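Local coordinates for protein cytosolic phospholipase A2 delta (Homo sapiens, PDB 5IXC) that hydrolyses glycerophospholipids at the sn-2 position in a calcium-dependent manner, releasing a fatty acid with a preference for linoleic acid, at residues L165-V170 with A210-Y215; V51-S56 with E78-L83; L431-L436 with L527-S532. One frame throughout, in Å; residues are numbered along the deposited sequence.

Contact 1: residues L165-V170 with A210-Y215; sequences LSCLDV and AFRFHY. With BA (barium ion), chain D.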
loop_
_atom_site.group_PDB
_atom_site.type_symbol
_atom_site.label_atom_id
_atom_site.label_comp_id
_atom_site.label_asym_id
_atom_site.label_seq_id
_atom_site.Cartn_x
_atom_site.Cartn_y
_atom_site.Cartn_z
ATOM N N LEU A 165 -4.755 21.030 12.984
ATOM C CA LEU A 165 -3.442 20.865 13.568
ATOM C C LEU A 165 -2.964 22.190 14.108
ATOM O O LEU A 165 -3.041 23.194 13.421
ATOM C CB LEU A 165 -2.497 20.412 12.472
ATOM C CG LEU A 165 -1.414 19.425 12.860
ATOM C CD1 LEU A 165 -2.039 18.102 13.284
ATOM C CD2 LEU A 165 -0.507 19.226 11.663
ATOM N N SER A 166 -2.488 22.210 15.336
ATOM C CA SER A 166 -1.820 23.391 15.827
ATOM C C SER A 166 -0.392 23.035 16.152
ATOM O O SER A 166 -0.042 21.868 16.253
ATOM C CB SER A 166 -2.547 24.019 17.021
ATOM O OG SER A 166 -2.883 23.062 17.999
ATOM N N CYS A 167 0.439 24.056 16.250
ATOM C CA CYS A 167 1.845 23.867 16.471
ATOM C C CYS A 167 2.237 24.598 17.722
ATOM O O CYS A 167 1.758 25.695 17.968
ATOM C CB CYS A 167 2.615 24.403 15.288
ATOM S SG CYS A 167 2.741 23.263 13.842
ATOM N N LEU A 168 3.083 23.974 18.528
ATOM C CA LEU A 168 3.573 24.622 19.721
ATOM C C LEU A 168 4.997 24.984 19.465
ATOM O O LEU A 168 5.779 24.159 19.028
ATOM C CB LEU A 168 3.476 23.699 20.928
ATOM C CG LEU A 168 3.592 24.284 22.348
ATOM C CD1 LEU A 168 4.972 24.091 22.930
ATOM C CD2 LEU A 168 3.240 25.756 22.411
ATOM N N ASP A 169 5.335 26.229 19.739
ATOM C CA ASP A 169 6.664 26.713 19.482
ATOM C C ASP A 169 7.365 27.137 20.754
ATOM O O ASP A 169 6.815 27.899 21.533
ATOM C CB ASP A 169 6.570 27.882 18.530
ATOM C CG ASP A 169 7.604 27.817 17.484
ATOM O OD1 ASP A 169 7.224 27.671 16.303
ATOM O OD2 ASP A 169 8.805 27.880 17.841
ATOM N N VAL A 170 8.593 26.651 20.925
ATOM C CA VAL A 170 9.334 26.812 22.171
ATOM C C VAL A 170 10.757 27.321 21.948
ATOM O O VAL A 170 11.565 26.616 21.352
ATOM C CB VAL A 170 9.408 25.472 22.938
ATOM C CG1 VAL A 170 10.080 25.638 24.307
ATOM C CG2 VAL A 170 8.015 24.899 23.119
ATOM N N ALA A 210 15.534 26.014 19.707
ATOM C CA ALA A 210 14.082 26.079 19.546
ATOM C C ALA A 210 13.497 24.703 19.198
ATOM O O ALA A 210 14.224 23.785 18.822
ATOM C CB ALA A 210 13.702 27.112 18.500
ATOM N N PHE A 211 12.184 24.569 19.367
ATOM C CA PHE A 211 11.486 23.302 19.112
ATOM C C PHE A 211 10.071 23.538 18.630
ATOM O O PHE A 211 9.416 24.500 19.033
ATOM C CB PHE A 211 11.404 22.416 20.362
ATOM C CG PHE A 211 12.679 22.333 21.139
ATOM C CD1 PHE A 211 13.644 21.396 20.818
ATOM C CD2 PHE A 211 12.907 23.199 22.199
ATOM C CE1 PHE A 211 14.820 21.321 21.541
ATOM C CE2 PHE A 211 14.078 23.134 22.922
ATOM C CZ PHE A 211 15.036 22.193 22.595
ATOM N N ARG A 212 9.604 22.603 17.813
ATOM C CA ARG A 212 8.268 22.630 17.258
ATOM C C ARG A 212 7.546 21.321 17.614
ATOM O O ARG A 212 8.102 20.230 17.479
ATOM C CB ARG A 212 8.364 22.832 15.746
ATOM C CG ARG A 212 7.054 22.811 14.981
ATOM C CD ARG A 212 6.201 24.061 15.176
ATOM N NE ARG A 212 6.833 25.314 14.762
ATOM C CZ ARG A 212 7.092 25.667 13.504
ATOM N NH1 ARG A 212 6.818 24.856 12.490
ATOM N NH2 ARG A 212 7.650 26.843 13.258
ATOM N N PHE A 213 6.319 21.450 18.114
ATOM C CA PHE A 213 5.430 20.307 18.343
ATOM C C PHE A 213 4.169 20.446 17.505
ATOM O O PHE A 213 3.518 21.485 17.532
ATOM C CB PHE A 213 4.999 20.216 19.799
ATOM C CG PHE A 213 6.050 19.687 20.721
ATOM C CD1 PHE A 213 6.094 18.331 21.045
ATOM C CD2 PHE A 213 6.964 20.546 21.308
ATOM C CE1 PHE A 213 7.049 17.846 21.925
ATOM C CE2 PHE A 213 7.926 20.070 22.189
ATOM C CZ PHE A 213 7.968 18.719 22.496
ATOM N N HIS A 214 3.820 19.383 16.795
ATOM C CA HIS A 214 2.563 19.313 16.041
ATOM C C HIS A 214 1.574 18.397 16.759
ATOM O O HIS A 214 1.924 17.290 17.172
ATOM C CB HIS A 214 2.791 18.762 14.629
ATOM C CG HIS A 214 3.825 19.508 13.844
ATOM N ND1 HIS A 214 5.175 19.384 14.093
ATOM C CD2 HIS A 214 3.711 20.378 12.813
ATOM C CE1 HIS A 214 5.843 20.153 13.254
ATOM N NE2 HIS A 214 4.978 20.761 12.462
ATOM N N TYR A 215 0.335 18.859 16.877
ATOM C CA TYR A 215 -0.703 18.099 17.561
ATOM C C TYR A 215 -2.060 18.611 17.172
ATOM O O TYR A 215 -2.205 19.760 16.834
ATOM C CB TYR A 215 -0.528 18.204 19.076
ATOM C CG TYR A 215 -0.578 19.619 19.577
ATOM C CD1 TYR A 215 -1.743 20.148 20.121
ATOM C CD2 TYR A 215 0.530 20.438 19.492
ATOM C CE1 TYR A 215 -1.792 21.454 20.582
ATOM C CE2 TYR A 215 0.490 21.743 19.944
ATOM C CZ TYR A 215 -0.668 22.252 20.489
ATOM O OH TYR A 215 -0.691 23.554 20.944
HETATM BA BA BA D . 10.119 30.138 16.257
#
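Asp169 and Arg212 form a non-hydrogen-bonded pair of two antiparallel strands, and their carboxylate and guanidinium planes stand 64° apart. The salt bridge is side-on, with NE and NH2 of Arg212 both directed at Asp169 OD1 (2.8 Å from NE). OD1 lies close to the guanidinium plane, whereas NE reaches it from above the carboxylate plane. Bends at chi2 and chi3 of Arg212 fold its chain back to this oxygen. The other oxygen, Asp169 OD2, binds a barium ion at 3.1 Å. On the same face, Cys167 SG lies obliquely to the imidazole of His214, 3.2 Å from His214 CD2; this sulfur forms the disulfide with Cys278, and His214 ND1 is hydrogen-bonded to Glu198.

The opposite face is largely apolar and aromatic. Tyr215, with CG between its backbone N and carbonyl carbon (chi1 59°), leans its ring back across the partner strand: Ser166 OG sits over one face, 3.2 Å from Tyr215 CE1, while Leu168 CB packs 3.7 Å from Tyr215 CE2. Six backbone bonds join Ser166, Leu168 and Val170 to Tyr215, Phe213 and Phe211. This is a regular antiparallel beta ladder, consistent with the second C2-type domain thought to precede the catalytic region.

Contact 2: residues V51-S56 with E78-L83; sequences VILQLS and EAFRFL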
loop_
_atom_site.group_PDB
_atom_site.type_symbol
_atom_site.label_atom_id
_atom_site.label_comp_id
_atom_site.label_asym_id
_atom_site.label_seq_id
_atom_site.Cartn_x
_atom_site.Cartn_y
_atom_site.Cartn_z
ATOM N N VAL A 51 -9.598 0.234 34.746
ATOM C CA VAL A 51 -10.034 0.431 33.371
ATOM C C VAL A 51 -9.132 1.433 32.666
ATOM O O VAL A 51 -8.680 2.392 33.274
ATOM C CB VAL A 51 -11.495 0.914 33.315
ATOM C CG1 VAL A 51 -11.951 1.154 31.881
ATOM C CG2 VAL A 51 -12.394 -0.114 33.974
ATOM N N ILE A 52 -8.876 1.175 31.384
ATOM C CA ILE A 52 -8.193 2.116 30.504
ATOM C C ILE A 52 -9.129 2.516 29.378
ATOM O O ILE A 52 -9.776 1.670 28.780
ATOM C CB ILE A 52 -6.883 1.529 29.939
ATOM C CG1 ILE A 52 -5.760 1.748 30.947
ATOM C CG2 ILE A 52 -6.509 2.186 28.618
ATOM C CD1 ILE A 52 -4.461 1.088 30.564
ATOM N N LEU A 53 -9.192 3.811 29.105
ATOM C CA LEU A 53 -9.958 4.341 27.982
ATOM C C LEU A 53 -9.028 4.947 26.952
ATOM O O LEU A 53 -8.135 5.719 27.291
ATOM C CB LEU A 53 -10.928 5.422 28.433
ATOM C CG LEU A 53 -11.954 5.102 29.518
ATOM C CD1 LEU A 53 -12.770 6.355 29.807
ATOM C CD2 LEU A 53 -12.880 3.966 29.113
ATOM N N GLN A 54 -9.259 4.600 25.692
ATOM C CA GLN A 54 -8.530 5.160 24.572
ATOM C C GLN A 54 -9.479 5.389 23.436
ATOM O O GLN A 54 -10.323 4.566 23.164
ATOM C CB GLN A 54 -7.453 4.215 24.083
ATOM C CG GLN A 54 -6.187 4.230 24.902
ATOM C CD GLN A 54 -5.143 3.281 24.344
ATOM O OE1 GLN A 54 -4.025 3.687 24.037
ATOM N NE2 GLN A 54 -5.512 2.006 24.202
ATOM N N LEU A 55 -9.316 6.510 22.761
ATOM C CA LEU A 55 -10.098 6.811 21.584
ATOM C C LEU A 55 -9.185 6.656 20.369
ATOM O O LEU A 55 -8.030 7.064 20.406
ATOM C CB LEU A 55 -10.668 8.227 21.696
ATOM C CG LEU A 55 -11.784 8.598 20.719
ATOM C CD1 LEU A 55 -13.038 7.778 20.968
ATOM C CD2 LEU A 55 -12.108 10.075 20.827
ATOM N N SER A 56 -9.692 6.037 19.310
ATOM C CA SER A 56 -8.901 5.795 18.087
ATOM C C SER A 56 -8.456 7.087 17.407
ATOM O O SER A 56 -7.407 7.149 16.787
ATOM C CB SER A 56 -9.705 4.973 17.090
ATOM O OG SER A 56 -10.884 5.661 16.690
ATOM N N GLU A 78 -16.217 6.325 37.992
ATOM C CA GLU A 78 -15.394 7.461 37.541
ATOM C C GLU A 78 -15.837 7.984 36.180
ATOM O O GLU A 78 -16.282 7.218 35.334
ATOM C CB GLU A 78 -13.919 7.072 37.472
ATOM C CG GLU A 78 -13.277 6.876 38.826
ATOM C CD GLU A 78 -11.777 6.657 38.737
ATOM O OE1 GLU A 78 -11.048 7.600 38.349
ATOM O OE2 GLU A 78 -11.322 5.541 39.090
ATOM N N ALA A 79 -15.687 9.290 35.978
ATOM C CA ALA A 79 -16.122 9.960 34.741
ATOM C C ALA A 79 -14.952 10.579 34.009
ATOM O O ALA A 79 -14.001 11.048 34.625
ATOM C CB ALA A 79 -17.159 11.033 35.047
ATOM N N PHE A 80 -15.031 10.583 32.685
ATOM C CA PHE A 80 -13.997 11.214 31.852
ATOM C C PHE A 80 -14.605 11.947 30.670
ATOM O O PHE A 80 -15.710 11.630 30.239
ATOM C CB PHE A 80 -12.998 10.183 31.352
ATOM C CG PHE A 80 -12.363 9.384 32.447
ATOM C CD1 PHE A 80 -11.259 9.871 33.125
ATOM C CD2 PHE A 80 -12.872 8.141 32.800
ATOM C CE1 PHE A 80 -10.669 9.131 34.136
ATOM C CE2 PHE A 80 -12.286 7.394 33.811
ATOM C CZ PHE A 80 -11.184 7.891 34.481
ATOM N N ARG A 81 -13.846 12.911 30.147
ATOM C CA ARG A 81 -14.322 13.820 29.094
ATOM C C ARG A 81 -13.406 13.887 27.878
ATOM O O ARG A 81 -12.204 14.114 27.998
ATOM C CB ARG A 81 -14.476 15.224 29.646
ATOM C CG ARG A 81 -15.682 15.401 30.545
ATOM C CD ARG A 81 -15.453 16.552 31.502
ATOM N NE ARG A 81 -16.553 16.734 32.443
ATOM C CZ ARG A 81 -16.523 17.561 33.487
ATOM N NH1 ARG A 81 -15.441 18.294 33.741
ATOM N NH2 ARG A 81 -17.579 17.658 34.289
ATOM N N PHE A 82 -14.008 13.692 26.713
ATOM C CA PHE A 82 -13.326 13.754 25.433
ATOM C C PHE A 82 -14.034 14.811 24.623
ATOM O O PHE A 82 -15.197 15.099 24.880
ATOM C CB PHE A 82 -13.482 12.447 24.636
ATOM C CG PHE A 82 -12.984 11.227 25.335
ATOM C CD1 PHE A 82 -11.687 10.760 25.109
ATOM C CD2 PHE A 82 -13.817 10.519 26.186
ATOM C CE1 PHE A 82 -11.221 9.623 25.749
ATOM C CE2 PHE A 82 -13.362 9.383 26.832
ATOM C CZ PHE A 82 -12.060 8.932 26.617
ATOM N N LEU A 83 -13.331 15.348 23.628
ATOM C CA LEU A 83 -13.951 16.063 22.520
ATOM C C LEU A 83 -14.039 15.140 21.316
ATOM O O LEU A 83 -13.094 14.439 20.986
ATOM C CB LEU A 83 -13.169 17.323 22.165
ATOM C CG LEU A 83 -13.486 18.563 23.006
ATOM C CD1 LEU A 83 -12.598 19.696 22.514
ATOM C CD2 LEU A 83 -14.956 18.970 22.931
#
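The apolar interior of the C2 beta-sandwich is represented here by Leu53 and Leu55 of strand 49-55 packing against Phe80 and Phe82 of strand 75-85. No hydrogen bond joins residues 51-56 to 78-83. Their short axes run 9.8 Å apart with N-to-C directions only 8° from parallel, a spacing too wide for paired neighbours and suited to side-chain packing between sheets. The closest approach is made by Leu53: its branch CD1 lies 3.5 Å from Phe80 CD2 and meets that ring obliquely. From the same leucine, CB approaches Phe82 in another way, near the plane of the ring and at its far edge, 4.1 Å from Phe82 CZ. Leu53 CD1 comes almost as near to that same Phe82 CZ, so this one methyl touches both rings.

The two strands belong to different layers of the sandwich: 49-55 pairs with 63-64 and 91-98, whereas 75-85 pairs with 20-36. Leu53, Leu55, Phe80 and Phe82 all start toward the facing strand, as expected for every second residue of strands lining a common core. Phe82 has CG anti to its carbonyl carbon (chi1 -58°), a setting that carries the ring across the gap until CE1 comes within 4.3 Å of Leu55 CB. That approach is oblique, in contrast to the edge-on approach of Leu53 CB, near the plane of the same ring. The backbones remain well separated at these points, with Leu55 CA 8.6 Å from Phe82 CA. Phe63 extends the aromatic packing, meeting Phe82 edge-to-face and Phe80 with the ring planes inclined at about 35°. Val30 of strand 20-36 touches both Leu53 and Phe82, and Leu94 and Leu92 of strand 91-98 add contacts to Leu53 and Phe82 respectively.

Contact 3: residues L431-L436 with L527-S532; sequences LWALVL and LEAIWS. With 7FA (methyl (R)-(6Z,9Z,12Z)-octadeca-6,9,12-trien-1-ylphosphonofluoridate), chain C.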
loop_
_atom_site.group_PDB
_atom_site.type_symbol
_atom_site.label_atom_id
_atom_site.label_comp_id
_atom_site.label_asym_id
_atom_site.label_seq_id
_atom_site.Cartn_x
_atom_site.Cartn_y
_atom_site.Cartn_z
ATOM N N LEU A 431 15.522 -6.891 3.351
ATOM C CA LEU A 431 16.430 -7.975 2.980
ATOM C C LEU A 431 16.002 -8.619 1.661
ATOM O O LEU A 431 16.817 -8.798 0.752
ATOM C CB LEU A 431 16.503 -9.037 4.073
ATOM C CG LEU A 431 17.403 -10.248 3.775
ATOM C CD1 LEU A 431 18.824 -9.841 3.411
ATOM C CD2 LEU A 431 17.420 -11.200 4.964
ATOM N N TRP A 432 14.717 -8.958 1.561
ATOM C CA TRP A 432 14.135 -9.500 0.321
ATOM C C TRP A 432 14.451 -8.612 -0.881
ATOM O O TRP A 432 14.700 -9.108 -1.975
ATOM C CB TRP A 432 12.622 -9.673 0.481
ATOM C CG TRP A 432 11.861 -10.056 -0.757
ATOM C CD1 TRP A 432 10.734 -9.468 -1.222
ATOM C CD2 TRP A 432 12.164 -11.118 -1.670
ATOM N NE1 TRP A 432 10.303 -10.098 -2.361
ATOM C CE2 TRP A 432 11.171 -11.111 -2.663
ATOM C CE3 TRP A 432 13.186 -12.068 -1.748
ATOM C CZ2 TRP A 432 11.165 -12.018 -3.723
ATOM C CZ3 TRP A 432 13.181 -12.971 -2.806
ATOM C CH2 TRP A 432 12.176 -12.939 -3.776
ATOM N N ALA A 433 14.447 -7.300 -0.660
ATOM C CA ALA A 433 14.834 -6.328 -1.698
ATOM C C ALA A 433 16.230 -6.587 -2.219
ATOM O O ALA A 433 16.464 -6.608 -3.418
ATOM C CB ALA A 433 14.752 -4.909 -1.160
ATOM N N LEU A 434 17.161 -6.787 -1.304
ATOM C CA LEU A 434 18.560 -6.977 -1.683
ATOM C C LEU A 434 18.787 -8.312 -2.367
ATOM O O LEU A 434 19.456 -8.364 -3.401
ATOM C CB LEU A 434 19.466 -6.831 -0.471
ATOM C CG LEU A 434 19.374 -5.450 0.178
ATOM C CD1 LEU A 434 19.953 -5.473 1.583
ATOM C CD2 LEU A 434 20.070 -4.410 -0.678
ATOM N N VAL A 435 18.214 -9.386 -1.827
ATOM C CA VAL A 435 18.406 -10.697 -2.470
ATOM C C VAL A 435 17.758 -10.671 -3.858
ATOM O O VAL A 435 18.341 -11.147 -4.829
ATOM C CB VAL A 435 17.924 -11.928 -1.658
ATOM C CG1 VAL A 435 18.167 -11.750 -0.167
ATOM C CG2 VAL A 435 16.472 -12.259 -1.935
ATOM N N LEU A 436 16.568 -10.090 -3.953
ATOM C CA LEU A 436 15.845 -10.074 -5.226
ATOM C C LEU A 436 16.622 -9.273 -6.259
ATOM O O LEU A 436 16.675 -9.663 -7.427
ATOM C CB LEU A 436 14.420 -9.518 -5.072
ATOM C CG LEU A 436 13.534 -9.499 -6.328
ATOM C CD1 LEU A 436 13.224 -10.902 -6.819
ATOM C CD2 LEU A 436 12.247 -8.752 -6.059
ATOM N N LEU A 527 11.142 -1.019 -3.656
ATOM C CA LEU A 527 9.715 -1.016 -4.001
ATOM C C LEU A 527 9.279 -2.370 -4.592
ATOM O O LEU A 527 8.167 -2.841 -4.327
ATOM C CB LEU A 527 9.380 0.099 -4.990
ATOM C CG LEU A 527 9.623 1.549 -4.586
ATOM C CD1 LEU A 527 8.950 2.484 -5.574
ATOM C CD2 LEU A 527 9.114 1.858 -3.192
ATOM N N GLU A 528 10.158 -2.977 -5.392
ATOM C CA GLU A 528 9.911 -4.305 -5.965
ATOM C C GLU A 528 9.680 -5.344 -4.892
ATOM O O GLU A 528 8.868 -6.237 -5.059
ATOM C CB GLU A 528 11.069 -4.746 -6.842
ATOM C CG GLU A 528 11.118 -4.046 -8.189
ATOM C CD GLU A 528 12.350 -4.417 -8.993
ATOM O OE1 GLU A 528 13.423 -3.818 -8.753
ATOM O OE2 GLU A 528 12.262 -5.307 -9.860
ATOM N N ALA A 529 10.391 -5.219 -3.784
ATOM C CA ALA A 529 10.202 -6.137 -2.668
ATOM C C ALA A 529 8.810 -5.980 -2.061
ATOM O O ALA A 529 8.185 -6.972 -1.682
ATOM C CB ALA A 529 11.259 -5.920 -1.614
ATOM N N ILE A 530 8.339 -4.734 -1.965
ATOM C CA ILE A 530 6.978 -4.483 -1.496
ATOM C C ILE A 530 6.008 -5.222 -2.417
ATOM O O ILE A 530 5.183 -6.009 -1.963
ATOM C CB ILE A 530 6.564 -2.991 -1.498
ATOM C CG1 ILE A 530 7.570 -2.087 -0.775
ATOM C CG2 ILE A 530 5.182 -2.837 -0.871
ATOM C CD1 ILE A 530 7.800 -2.420 0.676
ATOM N N TRP A 531 6.160 -4.972 -3.713
ATOM C CA TRP A 531 5.264 -5.471 -4.751
ATOM C C TRP A 531 5.258 -6.976 -4.883
ATOM O O TRP A 531 4.235 -7.549 -5.226
ATOM C CB TRP A 531 5.655 -4.910 -6.109
ATOM C CG TRP A 531 5.713 -3.450 -6.165
ATOM C CD1 TRP A 531 5.044 -2.573 -5.371
ATOM C CD2 TRP A 531 6.464 -2.664 -7.084
ATOM N NE1 TRP A 531 5.346 -1.281 -5.724
ATOM C CE2 TRP A 531 6.211 -1.312 -6.783
ATOM C CE3 TRP A 531 7.319 -2.969 -8.143
ATOM C CZ2 TRP A 531 6.794 -0.267 -7.498
ATOM C CZ3 TRP A 531 7.895 -1.934 -8.846
ATOM C CH2 TRP A 531 7.636 -0.601 -8.520
ATOM N N SER A 532 6.399 -7.610 -4.661
ATOM C CA SER A 532 6.493 -9.067 -4.802
ATOM C C SER A 532 6.730 -9.759 -3.483
ATOM O O SER A 532 7.192 -10.899 -3.449
ATOM C CB SER A 532 7.597 -9.460 -5.784
ATOM O OG SER A 532 8.355 -8.342 -6.140
HETATM C C1 7FA C . 6.419 -12.946 -6.347
HETATM P P1 7FA C . 4.719 -12.572 -6.841
HETATM C C2 7FA C . 6.732 -14.439 -6.362
HETATM O O2 7FA C . 3.754 -12.887 -5.610
HETATM C C3 7FA C . 8.108 -14.589 -5.732
HETATM C C4 7FA C . 8.669 -16.011 -5.683
HETATM C C5 7FA C . 10.126 -15.857 -5.263
HETATM C C6 7FA C . 10.851 -17.124 -4.873
HETATM C C7 7FA C . 11.819 -16.985 -3.958
HETATM C C8 7FA C . 12.658 -18.134 -3.446
HETATM C C9 7FA C . 13.830 -17.528 -2.702
HETATM C CM 7FA C . 2.665 -13.780 -5.761
HETATM C C10 7FA C . 13.703 -17.186 -1.418
HETATM C C11 7FA C . 14.863 -16.552 -0.692
HETATM C C12 7FA C . 15.011 -17.067 0.718
HETATM C C13 7FA C . 14.884 -16.240 1.753
HETATM C C14 7FA C . 15.039 -16.781 3.155
HETATM C C15 7FA C . 13.795 -17.537 3.619
HETATM C C16 7FA C . 14.127 -18.578 4.683
HETATM C C17 7FA C . 14.598 -17.926 5.982
HETATM C C18 7FA C . 14.556 -18.909 7.138
HETATM O O1 7FA C . 4.308 -13.252 -8.073
#
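Apolar contacts dominate where Trp432 and Ala433 meet Ala529. The alanines mark the place where the backbones come nearest, their CA atoms 4.7 Å apart, and Ala433 CB lies 3.7 Å from Ala529 CB. Such small side chains let the short helical axes approach to 8.2 Å while crossing steeply, at 106°. Beside them, Trp432 CD1 packs 3.6 Å from Ala529 CB. The indole reaches this position because CG is anti to the backbone N (chi1 173°), and Leu436 CB, one turn on in the same helix, lies over one face, toward the rim. Leu436 CD2 packs against Glu528 CB.

Polar contact is slight: Trp432 NE1 gives a weak, bent hydrogen bond to Ser532 O, 3.4 Å long with an angle of 138° at the hydrogen. Ala529 O lies at the indole edge, near its plane, without being bonded. Ser532 OG is a van der Waals neighbour of the Leu436 CD2 methyl, at 3.9 Å.

Ligand contacts come from the same two residues. Trp432 CH2 is 3.9 Å from C5 of the fluorophosphonate inhibitor, and Ser532 O is 3.6 Å from its C1. With only an alanine at Trp432, Ser532 O would probably lose its weak donor and a gap would open between Ala529 CB and the inhibitor's C5.

Ser532, just beyond helix 524-531, touches the nucleophile Ser365, and its OG is hydrogen-bonded to Trp369. Helix 366-374 thus covers this junction through Trp369, which also meets Leu436 and Glu528, while Trp531 and Ile530 turn to strand 463-470 of the catalytic sheet.

From the N terminus, contact 2 closes first, returning strand 75-85 to strand 49-55 across 21 intervening residues and joining the two layers of the first C2 domain. Contact 1 follows, pairing 165-170 with 210-215 over 39 residues. Contact 3 spans 90 residues and brings two catalytic-domain helices together. Each closes before the next opens, so none nests or crosses. Contact 1 and the 78-83 half of contact 2 lie on one extended antiparallel sheet, which runs from strand 75-85 through 20-36 and 152-156 to 160-171, while 51-56 lies on the facing sheet; the nearest atoms of the two contacts are still about 11 Å apart. Contact 3 lies well away, its centre about 37 Å from that of contact 1.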